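Long-range contacts in avirulence protein (PDB 4B6X), which is a type III secreted effector of a plant pathogen whose in planta processed C-terminal part forms a coiled coil and probably takes part in triggering plant immunity: residues A25-E30 with R76-L81; E32-M37 with A69-L74; L36-L41 with Q62-A67. All coordinates share one frame; numbering follows the deposited sequence.

Interaction 1. Residues A25-E30 with R76-L81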
loop_
_atom_site.group_PDB
_atom_site.type_symbol
_atom_site.label_atom_id
_atom_site.label_comp_id
_atom_site.label_asym_id
_atom_site.label_seq_id
_atom_site.Cartn_x
_atom_site.Cartn_y
_atom_site.Cartn_z
ATOM N N ALA A 25 9.114 1.976 -13.623
ATOM C CA ALA A 25 8.687 3.339 -13.288
ATOM C C ALA A 25 7.197 3.404 -12.842
ATOM O O ALA A 25 6.904 3.944 -11.776
ATOM C CB ALA A 25 8.958 4.320 -14.458
ATOM N N ALA A 26 6.276 2.847 -13.640
ATOM C CA ALA A 26 4.833 2.946 -13.335
ATOM C C ALA A 26 4.511 2.196 -12.050
ATOM O O ALA A 26 3.729 2.669 -11.219
ATOM C CB ALA A 26 3.963 2.448 -14.508
ATOM N N LEU A 27 5.130 1.030 -11.882
ATOM C CA LEU A 27 4.963 0.230 -10.663
ATOM C C LEU A 27 5.455 0.933 -9.382
ATOM O O LEU A 27 4.796 0.850 -8.304
ATOM C CB LEU A 27 5.655 -1.116 -10.834
ATOM C CG LEU A 27 5.505 -2.166 -9.739
ATOM C CD1 LEU A 27 4.011 -2.425 -9.351
ATOM C CD2 LEU A 27 6.219 -3.515 -10.195
ATOM N N ARG A 28 6.598 1.600 -9.487
ATOM C CA ARG A 28 7.141 2.383 -8.368
ATOM C C ARG A 28 6.158 3.469 -7.957
ATOM O O ARG A 28 5.909 3.665 -6.764
ATOM C CB ARG A 28 8.500 3.039 -8.697
ATOM C CG ARG A 28 9.195 3.718 -7.462
ATOM C CD ARG A 28 10.213 4.860 -7.820
ATOM N NE ARG A 28 10.925 4.661 -9.096
ATOM C CZ ARG A 28 12.123 4.075 -9.259
ATOM N NH1 ARG A 28 12.837 3.618 -8.214
ATOM N NH2 ARG A 28 12.618 3.945 -10.498
ATOM N N GLN A 29 5.602 4.155 -8.948
ATOM C CA GLN A 29 4.645 5.214 -8.716
ATOM C C GLN A 29 3.353 4.640 -8.098
ATOM O O GLN A 29 2.788 5.243 -7.192
ATOM C CB GLN A 29 4.409 5.998 -10.020
ATOM C CG GLN A 29 3.460 7.169 -9.915
ATOM C CD GLN A 29 3.916 8.234 -8.919
ATOM O OE1 GLN A 29 4.925 8.892 -9.141
ATOM N NE2 GLN A 29 3.168 8.401 -7.816
ATOM N N GLU A 30 2.925 3.449 -8.539
ATOM C CA GLU A 30 1.759 2.779 -7.950
ATOM C C GLU A 30 1.954 2.450 -6.480
ATOM O O GLU A 30 1.025 2.555 -5.653
ATOM C CB GLU A 30 1.383 1.505 -8.706
ATOM C CG GLU A 30 -0.089 1.143 -8.460
ATOM C CD GLU A 30 -0.564 -0.231 -8.950
ATOM O OE1 GLU A 30 0.096 -0.901 -9.779
ATOM O OE2 GLU A 30 -1.656 -0.627 -8.450
ATOM N N ARG A 76 6.773 -6.635 -3.602
ATOM C CA ARG A 76 7.477 -7.852 -4.039
ATOM C C ARG A 76 7.797 -7.827 -5.524
ATOM O O ARG A 76 8.907 -8.176 -5.911
ATOM C CB ARG A 76 6.705 -9.132 -3.691
ATOM C CG ARG A 76 6.947 -9.535 -2.236
ATOM C CD ARG A 76 6.305 -10.867 -1.859
ATOM N NE ARG A 76 4.868 -10.767 -1.653
ATOM C CZ ARG A 76 4.268 -10.462 -0.493
ATOM N NH1 ARG A 76 4.973 -10.210 0.625
ATOM N NH2 ARG A 76 2.945 -10.379 -0.452
ATOM N N ARG A 77 6.814 -7.429 -6.343
ATOM C CA ARG A 77 6.992 -7.392 -7.797
ATOM C C ARG A 77 8.036 -6.401 -8.233
ATOM O O ARG A 77 8.763 -6.645 -9.216
ATOM C CB ARG A 77 5.679 -7.089 -8.523
ATOM C CG ARG A 77 4.717 -8.254 -8.538
ATOM C CD ARG A 77 3.283 -7.793 -8.828
ATOM N NE ARG A 77 3.161 -6.987 -10.053
ATOM C CZ ARG A 77 2.056 -6.316 -10.410
ATOM N NH1 ARG A 77 0.982 -6.329 -9.637
ATOM N NH2 ARG A 77 2.036 -5.609 -11.541
ATOM N N PHE A 78 8.108 -5.281 -7.504
ATOM C CA PHE A 78 9.042 -4.236 -7.819
ATOM C C PHE A 78 10.464 -4.600 -7.408
ATOM O O PHE A 78 11.437 -4.269 -8.091
ATOM C CB PHE A 78 8.647 -2.952 -7.132
ATOM C CG PHE A 78 9.585 -1.827 -7.427
ATOM C CD1 PHE A 78 9.661 -1.305 -8.710
ATOM C CD2 PHE A 78 10.426 -1.329 -6.434
ATOM C CE1 PHE A 78 10.560 -0.258 -9.010
ATOM C CE2 PHE A 78 11.300 -0.282 -6.701
ATOM C CZ PHE A 78 11.380 0.250 -8.004
ATOM N N ALA A 79 10.593 -5.259 -6.275
ATOM C CA ALA A 79 11.897 -5.722 -5.822
ATOM C C ALA A 79 12.491 -6.701 -6.837
ATOM O O ALA A 79 13.668 -6.645 -7.106
ATOM C CB ALA A 79 11.825 -6.352 -4.413
ATOM N N VAL A 80 11.684 -7.593 -7.402
ATOM C CA VAL A 80 12.198 -8.517 -8.419
ATOM C C VAL A 80 12.759 -7.728 -9.591
ATOM O O VAL A 80 13.890 -7.931 -10.053
ATOM C CB VAL A 80 11.133 -9.501 -8.940
ATOM C CG1 VAL A 80 11.669 -10.217 -10.189
ATOM C CG2 VAL A 80 10.820 -10.525 -7.846
ATOM N N LEU A 81 11.955 -6.801 -10.041
ATOM C CA LEU A 81 12.288 -5.994 -11.185
ATOM C C LEU A 81 13.543 -5.142 -10.958
ATOM O O LEU A 81 14.420 -5.056 -11.822
ATOM C CB LEU A 81 11.071 -5.151 -11.455
ATOM C CG LEU A 81 10.867 -4.410 -12.721
ATOM C CD1 LEU A 81 9.300 -4.274 -12.978
ATOM C CD2 LEU A 81 11.606 -3.115 -12.467
HETATM O O HOH W 1 -0.352 -3.250 -11.133
#
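Leu27 drives its CD2 methyl into the facing helix, where it lies 3.7 Å from Phe78 N and almost as near to Phe78 CB. With CG anti to the backbone N (chi1 -175°), the fork of Leu27 points at that helix. CD2 runs alongside the start of the phenylalanine side chain, the two side chains passing in opposite directions, and also touches Arg77 CB and, more loosely, Leu81 CD1 at 4.2 Å. CD1 instead sits over one face of the Arg77 guanidinium, 4.3 Å above its plane and displaced toward the rim.

Arg28, the next residue, meets the outer end of the same ring. Its CB packs on Phe78 CE1 at 3.9 Å, and a bend at chi3 brings NH1 to 3.7 Å from Phe78 CZ. The nitrogen lies at the ring edge, near the ring plane, while Phe78 CZ stands over one face of the Arg28 guanidinium. With the two planes 72° apart, this is an edge contact and not a flat cation-pi stack.

Glu30 reaches segment 76-81 through water. A water molecule donates to Glu30 OE1 at 2.7 Å and accepts a weak bond from Arg77 NH2, joining opposite charges too far apart for direct pairing.

This surface contact lies at the open end of an antiparallel coiled-coil hairpin of helices 25-50 and 54-89, the segment directions 145° apart; Leu27 and Glu30 also touch Leu74, one turn before Phe78.

Interaction 2. Residues E32-M37 with A69-L74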
loop_
_atom_site.group_PDB
_atom_site.type_symbol
_atom_site.label_atom_id
_atom_site.label_comp_id
_atom_site.label_asym_id
_atom_site.label_seq_id
_atom_site.Cartn_x
_atom_site.Cartn_y
_atom_site.Cartn_z
ATOM N N GLU A 32 3.914 4.094 -4.390
ATOM C CA GLU A 32 3.742 5.326 -3.611
ATOM C C GLU A 32 2.244 5.777 -3.504
ATOM O O GLU A 32 1.808 6.248 -2.452
ATOM C CB GLU A 32 4.572 6.461 -4.200
ATOM C CG GLU A 32 6.126 6.285 -4.099
ATOM C CD GLU A 32 6.639 6.177 -2.648
ATOM O OE1 GLU A 32 6.638 5.023 -2.095
ATOM O OE2 GLU A 32 6.999 7.247 -2.068
ATOM N N ASP A 33 1.487 5.637 -4.594
ATOM C CA ASP A 33 0.056 5.978 -4.592
ATOM C C ASP A 33 -0.667 5.063 -3.592
ATOM O O ASP A 33 -1.522 5.516 -2.837
ATOM C CB ASP A 33 -0.599 5.814 -5.976
ATOM C CG ASP A 33 -0.025 6.721 -7.037
ATOM O OD1 ASP A 33 0.605 7.749 -6.747
ATOM O OD2 ASP A 33 -0.224 6.400 -8.226
ATOM N N LYS A 34 -0.293 3.789 -3.574
ATOM C CA LYS A 34 -0.905 2.816 -2.697
ATOM C C LYS A 34 -0.501 2.973 -1.231
ATOM O O LYS A 34 -1.347 2.766 -0.352
ATOM C CB LYS A 34 -0.660 1.380 -3.187
ATOM C CG LYS A 34 -1.457 0.320 -2.372
ATOM C CD LYS A 34 -2.280 -0.791 -3.075
ATOM C CE LYS A 34 -2.632 -0.676 -4.520
ATOM N NZ LYS A 34 -4.080 -0.712 -4.804
ATOM N N GLN A 35 0.759 3.357 -0.964
ATOM C CA GLN A 35 1.194 3.708 0.388
ATOM C C GLN A 35 0.419 4.924 0.912
ATOM O O GLN A 35 0.009 4.925 2.059
ATOM C CB GLN A 35 2.704 4.008 0.415
ATOM C CG GLN A 35 3.323 4.199 1.837
ATOM C CD GLN A 35 3.267 2.932 2.718
ATOM O OE1 GLN A 35 4.064 2.016 2.528
ATOM N NE2 GLN A 35 2.324 2.890 3.699
ATOM N N LEU A 36 0.239 5.957 0.086
ATOM C CA LEU A 36 -0.642 7.062 0.448
ATOM C C LEU A 36 -2.066 6.580 0.839
ATOM O O LEU A 36 -2.594 6.988 1.873
ATOM C CB LEU A 36 -0.706 8.101 -0.671
ATOM C CG LEU A 36 -1.501 9.391 -0.397
ATOM C CD1 LEU A 36 -0.915 10.226 0.804
ATOM C CD2 LEU A 36 -1.555 10.268 -1.707
ATOM N N MET A 37 -2.681 5.705 0.042
ATOM C CA MET A 37 -4.002 5.223 0.388
ATOM C C MET A 37 -3.968 4.468 1.718
ATOM O O MET A 37 -4.854 4.658 2.594
ATOM C CB MET A 37 -4.606 4.325 -0.684
ATOM C CG MET A 37 -5.201 5.035 -1.919
ATOM S SD MET A 37 -6.405 3.947 -2.866
ATOM C CE MET A 37 -5.929 2.312 -2.173
ATOM N N ALA A 69 -2.552 -5.659 1.741
ATOM C CA ALA A 69 -2.220 -6.875 1.012
ATOM C C ALA A 69 -1.758 -6.562 -0.419
ATOM O O ALA A 69 -0.770 -7.124 -0.898
ATOM C CB ALA A 69 -3.419 -7.837 0.994
ATOM N N ASP A 70 -2.482 -5.664 -1.088
ATOM C CA ASP A 70 -2.155 -5.248 -2.419
ATOM C C ASP A 70 -0.795 -4.545 -2.459
ATOM O O ASP A 70 -0.007 -4.763 -3.362
ATOM C CB ASP A 70 -3.242 -4.327 -2.973
ATOM C CG ASP A 70 -4.556 -5.051 -3.265
ATOM O OD1 ASP A 70 -4.564 -6.313 -3.404
ATOM O OD2 ASP A 70 -5.591 -4.350 -3.386
ATOM N N LEU A 71 -0.516 -3.722 -1.463
ATOM C CA LEU A 71 0.759 -3.035 -1.394
ATOM C C LEU A 71 1.918 -4.023 -1.263
ATOM O O LEU A 71 2.941 -3.866 -1.932
ATOM C CB LEU A 71 0.793 -2.042 -0.211
ATOM C CG LEU A 71 2.056 -1.219 0.005
ATOM C CD1 LEU A 71 2.362 -0.427 -1.223
ATOM C CD2 LEU A 71 1.953 -0.299 1.301
ATOM N N ALA A 72 1.803 -4.974 -0.348
ATOM C CA ALA A 72 2.862 -5.931 -0.152
ATOM C C ALA A 72 3.170 -6.714 -1.457
ATOM O O ALA A 72 4.318 -6.956 -1.766
ATOM C CB ALA A 72 2.533 -6.837 0.989
ATOM N N ASP A 73 2.141 -7.097 -2.223
ATOM C CA ASP A 73 2.352 -7.722 -3.533
ATOM C C ASP A 73 3.041 -6.792 -4.515
ATOM O O ASP A 73 3.961 -7.202 -5.249
ATOM C CB ASP A 73 1.029 -8.193 -4.125
ATOM C CG ASP A 73 0.508 -9.472 -3.462
ATOM O OD1 ASP A 73 1.238 -10.080 -2.657
ATOM O OD2 ASP A 73 -0.619 -9.900 -3.781
ATOM N N LEU A 74 2.606 -5.537 -4.562
ATOM C CA LEU A 74 3.238 -4.590 -5.438
ATOM C C LEU A 74 4.745 -4.470 -5.109
ATOM O O LEU A 74 5.594 -4.465 -5.999
ATOM C CB LEU A 74 2.535 -3.234 -5.402
ATOM C CG LEU A 74 1.134 -3.075 -6.014
ATOM C CD1 LEU A 74 0.711 -1.617 -5.894
ATOM C CD2 LEU A 74 1.089 -3.500 -7.453
HETATM O O HOH W 2 -5.768 -1.862 -2.984
#
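The amide of Gln35 receives Leu71 CD2 from above its plane. The methyl is displaced toward the oxygen, and comes to 3.4 Å from Gln35 OE1 and 4.0 Å from Gln35 NE2. That NE2 is hydrogen-bonded to Asn39 OD1 one turn along its own helix, a bond that should restrict rotation of the amide.

The setting is an antiparallel coiled-coil hairpin, with the axes of the two segments approaching to 9.8 Å and their directions 155° from each other. Lys34 fills the middle of the interface with its hydrocarbon portion. CG, anti to the backbone N (chi1 -173°), slides past Leu71 and packs on Leu71 CB at 3.9 Å. Further bends along the chain then lay CD 3.7 Å from Asp70 CB and set CE against Leu74 CD1, the lysine and leucine side chains crossing at about a right angle. Leu71 and Leu74 are buried, and both also pack on Ile31 of the first helix.

The lysine thus serves the apolar interface with its methylenes while its ammonium leaves toward the polar side, where the second flat group, the Asp70 carboxylate, is reached through water. Lys34 NZ stays 4.2 Å from Asp70 OD2, beyond a salt bridge, and one water closes the gap: it accepts from NZ at 2.7 Å and donates to OD2 at 2.5 Å.

Interaction 3. Residues L36-L41 with Q62-A67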
loop_
_atom_site.group_PDB
_atom_site.type_symbol
_atom_site.label_atom_id
_atom_site.label_comp_id
_atom_site.label_asym_id
_atom_site.label_seq_id
_atom_site.Cartn_x
_atom_site.Cartn_y
_atom_site.Cartn_z
ATOM N N LEU A 36 0.239 5.957 0.086
ATOM C CA LEU A 36 -0.642 7.062 0.448
ATOM C C LEU A 36 -2.066 6.580 0.839
ATOM O O LEU A 36 -2.594 6.988 1.873
ATOM C CB LEU A 36 -0.706 8.101 -0.671
ATOM C CG LEU A 36 -1.501 9.391 -0.397
ATOM C CD1 LEU A 36 -0.915 10.226 0.804
ATOM C CD2 LEU A 36 -1.555 10.268 -1.707
ATOM N N MET A 37 -2.681 5.705 0.042
ATOM C CA MET A 37 -4.002 5.223 0.388
ATOM C C MET A 37 -3.968 4.468 1.718
ATOM O O MET A 37 -4.854 4.658 2.594
ATOM C CB MET A 37 -4.606 4.325 -0.684
ATOM C CG MET A 37 -5.201 5.035 -1.919
ATOM S SD MET A 37 -6.405 3.947 -2.866
ATOM C CE MET A 37 -5.929 2.312 -2.173
ATOM N N VAL A 38 -2.956 3.638 1.906
ATOM C CA VAL A 38 -2.822 2.887 3.165
ATOM C C VAL A 38 -2.730 3.801 4.359
ATOM O O VAL A 38 -3.364 3.570 5.402
ATOM C CB VAL A 38 -1.604 1.944 3.147
ATOM C CG1 VAL A 38 -1.141 1.599 4.585
ATOM C CG2 VAL A 38 -1.920 0.678 2.295
ATOM N N ASN A 39 -1.962 4.868 4.210
ATOM C CA ASN A 39 -1.826 5.839 5.261
ATOM C C ASN A 39 -3.130 6.615 5.552
ATOM O O ASN A 39 -3.458 6.891 6.713
ATOM C CB ASN A 39 -0.709 6.827 4.896
ATOM C CG ASN A 39 0.687 6.199 4.883
ATOM O OD1 ASN A 39 0.877 5.025 5.199
ATOM N ND2 ASN A 39 1.667 6.986 4.484
ATOM N N ASN A 40 -3.854 7.027 4.512
ATOM C CA ASN A 40 -5.105 7.753 4.717
ATOM C C ASN A 40 -6.139 6.871 5.415
ATOM O O ASN A 40 -6.795 7.286 6.362
ATOM C CB ASN A 40 -5.647 8.295 3.390
ATOM C CG ASN A 40 -4.803 9.451 2.838
ATOM O OD1 ASN A 40 -4.173 10.182 3.594
ATOM N ND2 ASN A 40 -4.762 9.594 1.515
ATOM N N LEU A 41 -6.226 5.620 4.991
ATOM C CA LEU A 41 -7.125 4.686 5.599
ATOM C C LEU A 41 -6.724 4.380 7.025
ATOM O O LEU A 41 -7.594 4.173 7.856
ATOM C CB LEU A 41 -7.201 3.398 4.771
ATOM C CG LEU A 41 -7.891 3.495 3.409
ATOM C CD1 LEU A 41 -7.490 2.308 2.474
ATOM C CD2 LEU A 41 -9.433 3.507 3.634
ATOM N N GLN A 62 -11.738 -3.065 6.831
ATOM C CA GLN A 62 -11.856 -3.978 5.723
ATOM C C GLN A 62 -11.054 -3.456 4.495
ATOM O O GLN A 62 -10.248 -4.194 3.876
ATOM C CB GLN A 62 -13.316 -4.171 5.394
ATOM C CG GLN A 62 -13.567 -4.982 4.152
ATOM C CD GLN A 62 -14.995 -5.308 3.985
ATOM O OE1 GLN A 62 -15.854 -4.422 4.087
ATOM N NE2 GLN A 62 -15.291 -6.586 3.746
ATOM N N GLN A 63 -11.242 -2.188 4.181
ATOM C CA GLN A 63 -10.498 -1.548 3.085
ATOM C C GLN A 63 -8.985 -1.450 3.277
ATOM O O GLN A 63 -8.226 -1.642 2.326
ATOM C CB GLN A 63 -10.969 -0.123 2.892
ATOM C CG GLN A 63 -12.070 -0.022 1.941
ATOM C CD GLN A 63 -11.761 -0.464 0.513
ATOM O OE1 GLN A 63 -11.941 -1.617 0.175
ATOM N NE2 GLN A 63 -11.389 0.488 -0.345
ATOM N N LEU A 64 -8.592 -1.081 4.489
ATOM C CA LEU A 64 -7.201 -1.040 4.878
ATOM C C LEU A 64 -6.513 -2.391 4.682
ATOM O O LEU A 64 -5.388 -2.457 4.213
ATOM C CB LEU A 64 -7.068 -0.574 6.317
ATOM C CG LEU A 64 -5.676 -0.430 6.891
ATOM C CD1 LEU A 64 -4.821 0.459 5.986
ATOM C CD2 LEU A 64 -5.794 0.153 8.303
ATOM N N ARG A 65 -7.174 -3.483 5.013
ATOM C CA ARG A 65 -6.552 -4.753 4.812
ATOM C C ARG A 65 -6.418 -5.086 3.336
ATOM O O ARG A 65 -5.430 -5.705 2.952
ATOM C CB ARG A 65 -7.296 -5.854 5.513
ATOM C CG ARG A 65 -6.529 -7.157 5.436
ATOM C CD ARG A 65 -7.147 -8.216 6.283
ATOM N NE ARG A 65 -6.631 -8.285 7.655
ATOM C CZ ARG A 65 -7.363 -8.269 8.769
ATOM N NH1 ARG A 65 -8.695 -8.132 8.734
ATOM N NH2 ARG A 65 -6.747 -8.398 9.939
ATOM N N HIS A 66 -7.415 -4.739 2.530
ATOM C CA HIS A 66 -7.299 -4.944 1.084
ATOM C C HIS A 66 -6.055 -4.223 0.562
ATOM O O HIS A 66 -5.244 -4.794 -0.137
ATOM C CB HIS A 66 -8.501 -4.374 0.343
ATOM C CG HIS A 66 -9.789 -5.102 0.547
ATOM N ND1 HIS A 66 -9.905 -6.469 0.428
ATOM C CD2 HIS A 66 -11.050 -4.633 0.695
ATOM C CE1 HIS A 66 -11.177 -6.816 0.543
ATOM N NE2 HIS A 66 -11.893 -5.722 0.729
ATOM N N ALA A 67 -5.910 -2.967 0.955
ATOM C CA ALA A 67 -4.837 -2.108 0.484
ATOM C C ALA A 67 -3.437 -2.539 0.964
ATOM O O ALA A 67 -2.453 -2.468 0.197
ATOM C CB ALA A 67 -5.145 -0.619 0.856
#
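Ala67 turns its CB toward the first helix and is met there by methyls from three residues. Val38 CG2 is the nearest of them, 3.8 Å from Ala67 CB; Leu41 CD1 follows at 4.1 Å, and Met37 CE completes the group with a looser touch. The methionine starts off to the side, and only its terminal CE arrives at the alanine, turned there by a chi3 of -17°.

Leu41 divides its branches along the second helix. CD1 lies on Gln63 O as well as on Ala67, whereas CD2 packs on Gln63 CB at 4.0 Å. The first torsion, with CG anti to the carbonyl carbon (chi1 -69°), points this fork across the gap. Leu64 answers with one methyl: CD1 lies 3.5 Å from Val38 O, touches Leu41 CB at 4.0 Å and meets Val38 CG1, the valine and leucine side chains lying about perpendicular.

This apolar packing around Ala67 belongs to an antiparallel hairpin whose two helices form the coiled coil. Opposite Ala67 and Leu64 the backbones come close, Leu41 CA and Leu64 CA being 5.8 Å apart, and the segment axes approach to 9.3 Å.

Beyond the first shell, Val38 rests also on Arg68 and Leu71, one helical turn along from the Leu64 and Ala67 positions. The carbonyl oxygen of Val38 that Leu64 covers is itself an acceptor for Thr42 OG1, and Leu64 packs in addition against Thr42 and Leu45.

All three interactions join the same pair of helices, 25-50 and 54-89, and follow one another along the hairpin. Interaction 1 lies toward its open end and interaction 3 nearest the turn, so that 2 and 3 are nested inside the loop closed by 1. The centres of 1 and 2 are about 10 Å apart, those of 2 and 3 about 8 Å, and those of 1 and 3 about 18 Å. Interactions 1 and 2 meet at Leu74; 2 and 3 share Leu36 and Met37 and touch where Lys34 packs on Ala67 and Leu71 on Val38. Interaction 1 is a surface contact while 2 and 3 are partly buried, so burial increases inward along this single-chain coiled coil.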